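Local coordinates for aminopeptidase (Aneurinibacillus sp., PDB 2EK8), which probably acts as a zinc-dependent aminopeptidase of family M28, removing residues from the N-terminal end of peptides, at residues A[60-65]-A[269-274]; A[8-13]-A[388-393]. One frame throughout, in Å; residues are numbered along the deposited sequence.

Contact 1 lies nearer the middle of the molecule, 60-65 on the long strand 54-66 against the loop 269-274 that follows strand 263-269; contact 2 lies farther out, where helix 6-10 near the N-terminus meets helix 382-400. Their centres are about 31 Å apart and they share no helix or strand. Both are mostly buried, and both include zinc ligands, but in different roles. In contact 1 two phenylalanine rings touch the methyl of A271 and backbone and amide oxygens of a loop that carries E273, which binds a zinc ion with D240 and H371. In contact 2 the zinc ligands T13 and D390 meet, by a hydrogen bond across the interface, beside the packing of I9 on the backbone of G393.

Contact 1: A[60-65]-A[269-274]. With ZN (zinc ion), chain B.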
ATOM      1  N   PHE A  60      11.409  -3.684 -12.680  1.00 13.81           N
ATOM      2  CA  PHE A  60      12.240  -3.612 -11.482  1.00 15.36           C
ATOM      3  C   PHE A  60      12.189  -4.957 -10.777  1.00 17.29           C
ATOM      4  O   PHE A  60      11.192  -5.675 -10.859  1.00 16.87           O
ATOM      5  CB  PHE A  60      11.791  -2.471 -10.547  1.00 14.66           C
ATOM      6  CG  PHE A  60      10.393  -2.617 -10.010  1.00 12.77           C
ATOM      7  CD1 PHE A  60      10.139  -3.381  -8.871  1.00 11.91           C
ATOM      8  CD2 PHE A  60       9.327  -1.985 -10.642  1.00 13.97           C
ATOM      9  CE1 PHE A  60       8.841  -3.511  -8.370  1.00 13.56           C
ATOM     10  CE2 PHE A  60       8.026  -2.108 -10.149  1.00 12.65           C
ATOM     11  CZ  PHE A  60       7.783  -2.872  -9.012  1.00 11.44           C
ATOM     12  N   GLN A  61      13.282  -5.319 -10.120  1.00 19.48           N
ATOM     13  CA  GLN A  61      13.330  -6.586  -9.412  1.00 21.25           C
ATOM     14  C   GLN A  61      13.148  -6.376  -7.919  1.00 21.76           C
ATOM     15  O   GLN A  61      13.389  -5.285  -7.393  1.00 21.44           O
ATOM     16  CB  GLN A  61      14.656  -7.307  -9.677  1.00 21.49           C
ATOM     17  CG  GLN A  61      14.860  -7.729 -11.121  1.00 23.08           C
ATOM     18  CD  GLN A  61      15.956  -8.769 -11.279  1.00 25.35           C
ATOM     19  OE1 GLN A  61      17.084  -8.577 -10.824  1.00 31.19           O
ATOM     20  NE2 GLN A  61      15.628  -9.878 -11.930  1.00 32.56           N
ATOM     21  N   PHE A  62      12.707  -7.429  -7.244  1.00 22.71           N
ATOM     22  CA  PHE A  62      12.491  -7.386  -5.809  1.00 24.80           C
ATOM     23  C   PHE A  62      12.454  -8.819  -5.293  1.00 26.36           C
ATOM     24  O   PHE A  62      12.175  -9.750  -6.051  1.00 24.81           O
ATOM     25  CB  PHE A  62      11.178  -6.657  -5.490  1.00 24.67           C
ATOM     26  CG  PHE A  62       9.939  -7.451  -5.805  1.00 25.23           C
ATOM     27  CD1 PHE A  62       9.332  -8.235  -4.828  1.00 25.57           C
ATOM     28  CD2 PHE A  62       9.384  -7.424  -7.083  1.00 24.19           C
ATOM     29  CE1 PHE A  62       8.187  -8.980  -5.118  1.00 26.89           C
ATOM     30  CE2 PHE A  62       8.243  -8.163  -7.385  1.00 25.38           C
ATOM     31  CZ  PHE A  62       7.641  -8.943  -6.402  1.00 27.11           C
ATOM     32  N   GLU A  63      12.753  -8.996  -4.011  1.00 29.04           N
ATOM     33  CA  GLU A  63      12.748 -10.324  -3.414  1.00 32.55           C
ATOM     34  C   GLU A  63      11.334 -10.728  -3.020  1.00 33.05           C
ATOM     35  O   GLU A  63      10.710 -10.088  -2.175  1.00 33.45           O
ATOM     36  CB  GLU A  63      13.646 -10.360  -2.175  1.00 32.78           C
ATOM     37  CG  GLU A  63      15.062  -9.866  -2.403  1.00 35.20           C
ATOM     38  CD  GLU A  63      15.941 -10.048  -1.179  1.00 36.38           C
ATOM     39  OE1 GLU A  63      16.307 -11.205  -0.874  1.00 42.53           O
ATOM     40  OE2 GLU A  63      16.259  -9.035  -0.517  1.00 40.46           O
ATOM     41  N   GLY A  64      10.830 -11.785  -3.645  1.00 33.85           N
ATOM     42  CA  GLY A  64       9.496 -12.261  -3.331  1.00 34.86           C
ATOM     43  C   GLY A  64       9.573 -13.275  -2.208  1.00 36.05           C
ATOM     44  O   GLY A  64      10.657 -13.762  -1.890  1.00 35.98           O
ATOM     45  N   TYR A  65       8.435 -13.597  -1.606  1.00 37.23           N
ATOM     46  CA  TYR A  65       8.415 -14.559  -0.513  1.00 38.68           C
ATOM     47  C   TYR A  65       7.292 -15.577  -0.650  1.00 39.66           C
ATOM     48  O   TYR A  65       6.127 -15.216  -0.812  1.00 40.37           O
ATOM     49  CB  TYR A  65       8.272 -13.833   0.828  1.00 38.57           C
ATOM     50  CG  TYR A  65       8.305 -14.748   2.036  1.00 38.50           C
ATOM     51  CD1 TYR A  65       9.476 -15.414   2.400  1.00 38.70           C
ATOM     52  CD2 TYR A  65       7.168 -14.938   2.823  1.00 39.56           C
ATOM     53  CE1 TYR A  65       9.515 -16.245   3.522  1.00 38.96           C
ATOM     54  CE2 TYR A  65       7.196 -15.767   3.945  1.00 39.78           C
ATOM     55  CZ  TYR A  65       8.372 -16.415   4.289  1.00 38.79           C
ATOM     56  OH  TYR A  65       8.408 -17.226   5.400  1.00 38.83           O
ATOM     57  N   PHE A 269       1.333   1.537 -10.334  1.00 10.72           N
ATOM     58  CA  PHE A 269       2.541   0.981  -9.723  1.00 10.84           C
ATOM     59  C   PHE A 269       2.445  -0.502  -9.417  1.00 11.44           C
ATOM     60  O   PHE A 269       1.374  -1.008  -9.090  1.00 11.16           O
ATOM     61  CB  PHE A 269       2.847   1.707  -8.409  1.00 10.83           C
ATOM     62  CG  PHE A 269       2.988   3.189  -8.547  1.00  9.87           C
ATOM     63  CD1 PHE A 269       4.103   3.740  -9.174  1.00  9.48           C
ATOM     64  CD2 PHE A 269       2.000   4.043  -8.062  1.00 12.89           C
ATOM     65  CE1 PHE A 269       4.233   5.118  -9.312  1.00 11.07           C
ATOM     66  CE2 PHE A 269       2.123   5.430  -8.199  1.00 12.72           C
ATOM     67  CZ  PHE A 269       3.242   5.964  -8.826  1.00 12.43           C
ATOM     68  N   GLY A 270       3.582  -1.185  -9.504  1.00 11.77           N
ATOM     69  CA  GLY A 270       3.612  -2.600  -9.196  1.00 12.53           C
ATOM     70  C   GLY A 270       4.141  -2.818  -7.792  1.00 13.01           C
ATOM     71  O   GLY A 270       4.711  -1.910  -7.187  1.00 12.90           O
ATOM     72  N   ALA A 271       3.925  -4.016  -7.261  1.00 13.11           N
ATOM     73  CA  ALA A 271       4.414  -4.380  -5.938  1.00 13.71           C
ATOM     74  C   ALA A 271       4.166  -3.362  -4.828  1.00 13.80           C
ATOM     75  O   ALA A 271       5.028  -3.142  -3.984  1.00 15.05           O
ATOM     76  CB  ALA A 271       5.903  -4.692  -6.020  1.00 13.97           C
ATOM     77  N   GLU A 272       2.988  -2.751  -4.815  1.00 13.71           N
ATOM     78  CA  GLU A 272       2.658  -1.784  -3.775  1.00 14.15           C
ATOM     79  C   GLU A 272       2.446  -2.509  -2.448  1.00 14.21           C
ATOM     80  O   GLU A 272       2.825  -2.015  -1.383  1.00 14.10           O
ATOM     81  CB  GLU A 272       1.385  -1.023  -4.161  1.00 13.93           C
ATOM     82  CG  GLU A 272       0.916   0.047  -3.177  1.00 15.77           C
ATOM     83  CD  GLU A 272       0.156  -0.505  -1.975  1.00 16.47           C
ATOM     84  OE1 GLU A 272      -0.281  -1.679  -2.007  1.00 14.77           O
ATOM     85  OE2 GLU A 272      -0.014   0.255  -0.996  1.00 19.44           O
ATOM     86  N   GLU A 273       1.855  -3.697  -2.519  1.00 15.11           N
ATOM     87  CA  GLU A 273       1.562  -4.472  -1.315  1.00 16.65           C
ATOM     88  C   GLU A 273       2.818  -5.036  -0.652  1.00 18.70           C
ATOM     89  O   GLU A 273       2.779  -5.435   0.508  1.00 20.54           O
ATOM     90  CB  GLU A 273       0.595  -5.613  -1.648  1.00 16.15           C
ATOM     91  CG  GLU A 273      -0.717  -5.153  -2.289  1.00 15.91           C
ATOM     92  CD  GLU A 273      -1.700  -4.540  -1.300  1.00 13.26           C
ATOM     93  OE1 GLU A 273      -1.315  -4.279  -0.137  1.00 18.08           O
ATOM     94  OE2 GLU A 273      -2.863  -4.309  -1.699  1.00 18.09           O
ATOM     95  N   ASN A 274       3.926  -5.046  -1.390  1.00 19.09           N
ATOM     96  CA  ASN A 274       5.205  -5.562  -0.899  1.00 21.58           C
ATOM     97  C   ASN A 274       6.061  -4.492  -0.241  1.00 21.27           C
ATOM     98  O   ASN A 274       7.229  -4.737   0.071  1.00 24.46           O
ATOM     99  CB  ASN A 274       6.012  -6.162  -2.053  1.00 22.43           C
ATOM    100  CG  ASN A 274       5.325  -7.341  -2.692  1.00 25.78           C
ATOM    101  OD1 ASN A 274       5.523  -8.492  -2.288  1.00 29.57           O
ATOM    102  ND2 ASN A 274       4.500  -7.065  -3.690  1.00 27.10           N
TER
HETATM  103 ZN    ZN B1001      -3.754  -3.448  -0.017  1.00 19.96          ZN
HETATM  104  O   HOH W   1       6.520 -11.269  -1.037  1.00 38.49           O
HETATM  105  O   HOH W   2      -3.139  -1.311  -0.400  1.00 23.77           O
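F60 and F62 both reach A271 because each has CG set between its backbone N and carbonyl carbon (chi1 62° and 74°), which directs both rings at the loop. The two rings meet the same methyl differently. F60 comes edge on, CE1 3.9 Å from A271 CB and CZ 3.7 Å from G270 O, with methyl and peptide near its ring plane. F62 instead presents a face, its CE2 4.4 Å from A271 CB. Farther along, N274 crosses F62 at about a right angle, amide and ring planes 47° apart, and N274 OD1 lies 3.9 Å from F62 CE1. That oxygen accepts a hydrogen bond from a water, 3.2 Å away, which in turn takes a weak one from Y65 N. No direct hydrogen bond joins the segments. Between A271 and N274, E273 holds a zinc ion with both oxygens, OE2 at 2.1 Å and OE1 at a longer 2.6 Å; a zinc-bound water also donates to E272 OE1. D230 receives the backbone N-H groups of E272 and E273, which probably helps hold the turn in this M28 metal site. Strand 54-66 pairs antiparallel with strand 188-210, while I277 of helix 277-283 touches both F60 and A271.

Contact 2: A[8-13]-A[388-393]; sequences QITKRT and VADIVG. With ZN (zinc ion), chain E; ZN (zinc ion), chain D.
T13 and D390 meet obliquely in a peripheral two-zinc site, apart from the zinc-binding cluster near contact 1, where the N-terminal helix 6-10 and the loop after it lie against helix 382-400 of the M28 peptidase fold. T13 OG1 donates to the syn lone pair of D390 OD1 at 2.6 Å, and the same hydroxyl oxygen binds one zinc ion at 2.2 Å. D390 sends its other oxygen, OD2, to the second zinc at 2.0 Å. D386 is a ligand of both metals, and a water lies between them, bound to each. T13 has OG1 between its backbone N and carbonyl carbon (chi1 44°), which lets the hydroxyl and its own carbonyl oxygen bind the same zinc, while CG2 turns to A389 CB, 3.6 Å away. T10 crosses D390 at about a right angle, with T10 CG2 3.9 Å from D390 OD1, and the T10 carbonyl oxygen accepts hydrogen bonds from two of the zinc-bound waters. Away from the metals, I9 packs both branches on G393, where a CB would collide with CG2 of the isoleucine. With an alanine at I9 both branches are gone, and a gap is likely to open over G393, with the side-chain packing of helix 6-10 on S394 and Y397 lost in part. CG1 of I9, at the root of its ethyl branch, stands 3.8 Å from G393 O.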
ATOM      1  N   GLN A   8     -16.397  19.874 -17.736  1.00 20.57           N
ATOM      2  CA  GLN A   8     -15.595  19.206 -18.758  1.00 20.71           C
ATOM      3  C   GLN A   8     -15.213  17.806 -18.275  1.00 19.53           C
ATOM      4  O   GLN A   8     -15.048  16.882 -19.074  1.00 18.96           O
ATOM      5  CB  GLN A   8     -14.329  20.011 -19.069  1.00 21.25           C
ATOM      6  CG  GLN A   8     -14.570  21.312 -19.823  1.00 25.47           C
ATOM      7  CD  GLN A   8     -15.368  21.114 -21.105  1.00 29.00           C
ATOM      8  OE1 GLN A   8     -15.233  20.097 -21.784  1.00 31.55           O
ATOM      9  NE2 GLN A   8     -16.194  22.096 -21.446  1.00 33.53           N
ATOM     10  N   ILE A   9     -15.088  17.655 -16.960  1.00 18.39           N
ATOM     11  CA  ILE A   9     -14.741  16.372 -16.355  1.00 17.78           C
ATOM     12  C   ILE A   9     -15.997  15.558 -16.043  1.00 17.76           C
ATOM     13  O   ILE A   9     -16.171  14.444 -16.539  1.00 17.07           O
ATOM     14  CB  ILE A   9     -13.962  16.556 -15.015  1.00 17.65           C
ATOM     15  CG1 ILE A   9     -12.723  17.424 -15.232  1.00 20.08           C
ATOM     16  CG2 ILE A   9     -13.551  15.204 -14.453  1.00 16.95           C
ATOM     17  CD1 ILE A   9     -13.043  18.887 -15.394  1.00 26.24           C
ATOM     18  N   THR A  10     -16.878  16.137 -15.231  1.00 18.45           N
ATOM     19  CA  THR A  10     -18.090  15.453 -14.801  1.00 18.89           C
ATOM     20  C   THR A  10     -19.021  14.963 -15.906  1.00 19.38           C
ATOM     21  O   THR A  10     -19.762  14.004 -15.700  1.00 20.08           O
ATOM     22  CB  THR A  10     -18.896  16.319 -13.788  1.00 19.96           C
ATOM     23  OG1 THR A  10     -19.405  17.493 -14.430  1.00 19.61           O
ATOM     24  CG2 THR A  10     -17.999  16.731 -12.626  1.00 19.64           C
ATOM     25  N   LYS A  11     -18.987  15.592 -17.074  1.00 18.97           N
ATOM     26  CA  LYS A  11     -19.858  15.140 -18.155  1.00 20.62           C
ATOM     27  C   LYS A  11     -19.222  13.995 -18.942  1.00 19.97           C
ATOM     28  O   LYS A  11     -19.876  13.375 -19.784  1.00 19.89           O
ATOM     29  CB  LYS A  11     -20.204  16.297 -19.107  1.00 19.77           C
ATOM     30  CG  LYS A  11     -19.123  16.684 -20.107  1.00 22.74           C
ATOM     31  CD  LYS A  11     -19.723  17.577 -21.196  1.00 24.70           C
ATOM     32  CE  LYS A  11     -18.714  17.945 -22.270  1.00 29.39           C
ATOM     33  NZ  LYS A  11     -17.734  18.955 -21.798  1.00 34.84           N
ATOM     34  N   ARG A  12     -17.956  13.702 -18.650  1.00 18.75           N
ATOM     35  CA  ARG A  12     -17.231  12.645 -19.353  1.00 19.04           C
ATOM     36  C   ARG A  12     -16.836  11.405 -18.545  1.00 19.08           C
ATOM     37  O   ARG A  12     -16.435  10.397 -19.123  1.00 19.36           O
ATOM     38  CB  ARG A  12     -15.966  13.224 -19.993  1.00 19.45           C
ATOM     39  CG  ARG A  12     -16.205  14.228 -21.100  1.00 21.71           C
ATOM     40  CD  ARG A  12     -14.897  14.533 -21.820  1.00 22.18           C
ATOM     41  NE  ARG A  12     -15.098  15.344 -23.017  1.00 22.92           N
ATOM     42  CZ  ARG A  12     -15.301  16.656 -23.013  1.00 24.18           C
ATOM     43  NH1 ARG A  12     -15.329  17.325 -21.869  1.00 24.29           N
ATOM     44  NH2 ARG A  12     -15.480  17.299 -24.160  1.00 26.44           N
ATOM     45  N   THR A  13     -16.928  11.467 -17.221  1.00 17.66           N
ATOM     46  CA  THR A  13     -16.556  10.320 -16.391  1.00 17.12           C
ATOM     47  C   THR A  13     -17.504   9.140 -16.575  1.00 16.77           C
ATOM     48  O   THR A  13     -18.614   9.130 -16.048  1.00 16.73           O
ATOM     49  CB  THR A  13     -16.524  10.704 -14.915  1.00 16.79           C
ATOM     50  OG1 THR A  13     -17.672  11.503 -14.621  1.00 14.36           O
ATOM     51  CG2 THR A  13     -15.259  11.490 -14.599  1.00 14.95           C
ATOM     52  N   VAL A 388     -15.553   9.743  -7.219  1.00 12.66           N
ATOM     53  CA  VAL A 388     -14.122   9.948  -7.023  1.00 12.95           C
ATOM     54  C   VAL A 388     -13.475  10.465  -8.304  1.00 12.37           C
ATOM     55  O   VAL A 388     -12.636  11.365  -8.264  1.00 11.20           O
ATOM     56  CB  VAL A 388     -13.431   8.646  -6.551  1.00 11.87           C
ATOM     57  CG1 VAL A 388     -11.917   8.848  -6.479  1.00 13.93           C
ATOM     58  CG2 VAL A 388     -13.971   8.254  -5.172  1.00 12.23           C
ATOM     59  N   ALA A 389     -13.870   9.909  -9.444  1.00 12.89           N
ATOM     60  CA  ALA A 389     -13.325  10.367 -10.715  1.00 13.05           C
ATOM     61  C   ALA A 389     -13.692  11.840 -10.887  1.00 13.00           C
ATOM     62  O   ALA A 389     -12.869  12.645 -11.311  1.00 13.90           O
ATOM     63  CB  ALA A 389     -13.899   9.542 -11.873  1.00 12.84           C
ATOM     64  N   ASP A 390     -14.928  12.196 -10.541  1.00 12.78           N
ATOM     65  CA  ASP A 390     -15.367  13.588 -10.676  1.00 12.56           C
ATOM     66  C   ASP A 390     -14.541  14.539  -9.815  1.00 12.17           C
ATOM     67  O   ASP A 390     -14.106  15.587 -10.276  1.00 12.49           O
ATOM     68  CB  ASP A 390     -16.835  13.771 -10.270  1.00 11.27           C
ATOM     69  CG  ASP A 390     -17.810  13.129 -11.232  1.00 12.96           C
ATOM     70  OD1 ASP A 390     -17.472  12.920 -12.415  1.00 13.99           O
ATOM     71  OD2 ASP A 390     -18.944  12.860 -10.790  1.00 15.40           O
ATOM     72  N   ILE A 391     -14.339  14.175  -8.556  1.00 11.72           N
ATOM     73  CA  ILE A 391     -13.595  15.022  -7.632  1.00 11.74           C
ATOM     74  C   ILE A 391     -12.109  15.094  -7.953  1.00 11.99           C
ATOM     75  O   ILE A 391     -11.551  16.181  -8.096  1.00 12.94           O
ATOM     76  CB  ILE A 391     -13.804  14.545  -6.182  1.00 11.73           C
ATOM     77  CG1 ILE A 391     -15.255  14.820  -5.774  1.00 10.64           C
ATOM     78  CG2 ILE A 391     -12.830  15.247  -5.238  1.00 11.06           C
ATOM     79  CD1 ILE A 391     -15.649  14.237  -4.422  1.00 16.72           C
ATOM     80  N   VAL A 392     -11.466  13.941  -8.073  1.00 11.95           N
ATOM     81  CA  VAL A 392     -10.043  13.924  -8.378  1.00 12.00           C
ATOM     82  C   VAL A 392      -9.787  14.534  -9.758  1.00 12.48           C
ATOM     83  O   VAL A 392      -8.852  15.318  -9.934  1.00 12.77           O
ATOM     84  CB  VAL A 392      -9.490  12.492  -8.312  1.00 11.43           C
ATOM     85  CG1 VAL A 392      -8.049  12.454  -8.848  1.00 13.35           C
ATOM     86  CG2 VAL A 392      -9.522  12.002  -6.868  1.00 13.09           C
ATOM     87  N   GLY A 393     -10.634  14.191 -10.728  1.00 11.81           N
ATOM     88  CA  GLY A 393     -10.476  14.723 -12.072  1.00 11.82           C
ATOM     89  C   GLY A 393     -10.615  16.236 -12.112  1.00 12.41           C
ATOM     90  O   GLY A 393      -9.830  16.921 -12.762  1.00 10.57           O
TER
HETATM   91 ZN    ZN E1004     -19.603  10.514 -14.756  1.00 20.54          ZN
HETATM   92 ZN    ZN D1003     -20.345  12.151 -11.977  1.00 21.49          ZN
HETATM   93  O   HOH W   3     -20.512  12.246 -13.793  1.00 16.42           O
HETATM   94  O   HOH W   4     -20.230  11.557 -16.713  1.00 20.22           O
HETATM   95  O   HOH W   5     -21.496   9.366 -14.847  1.00 16.85           O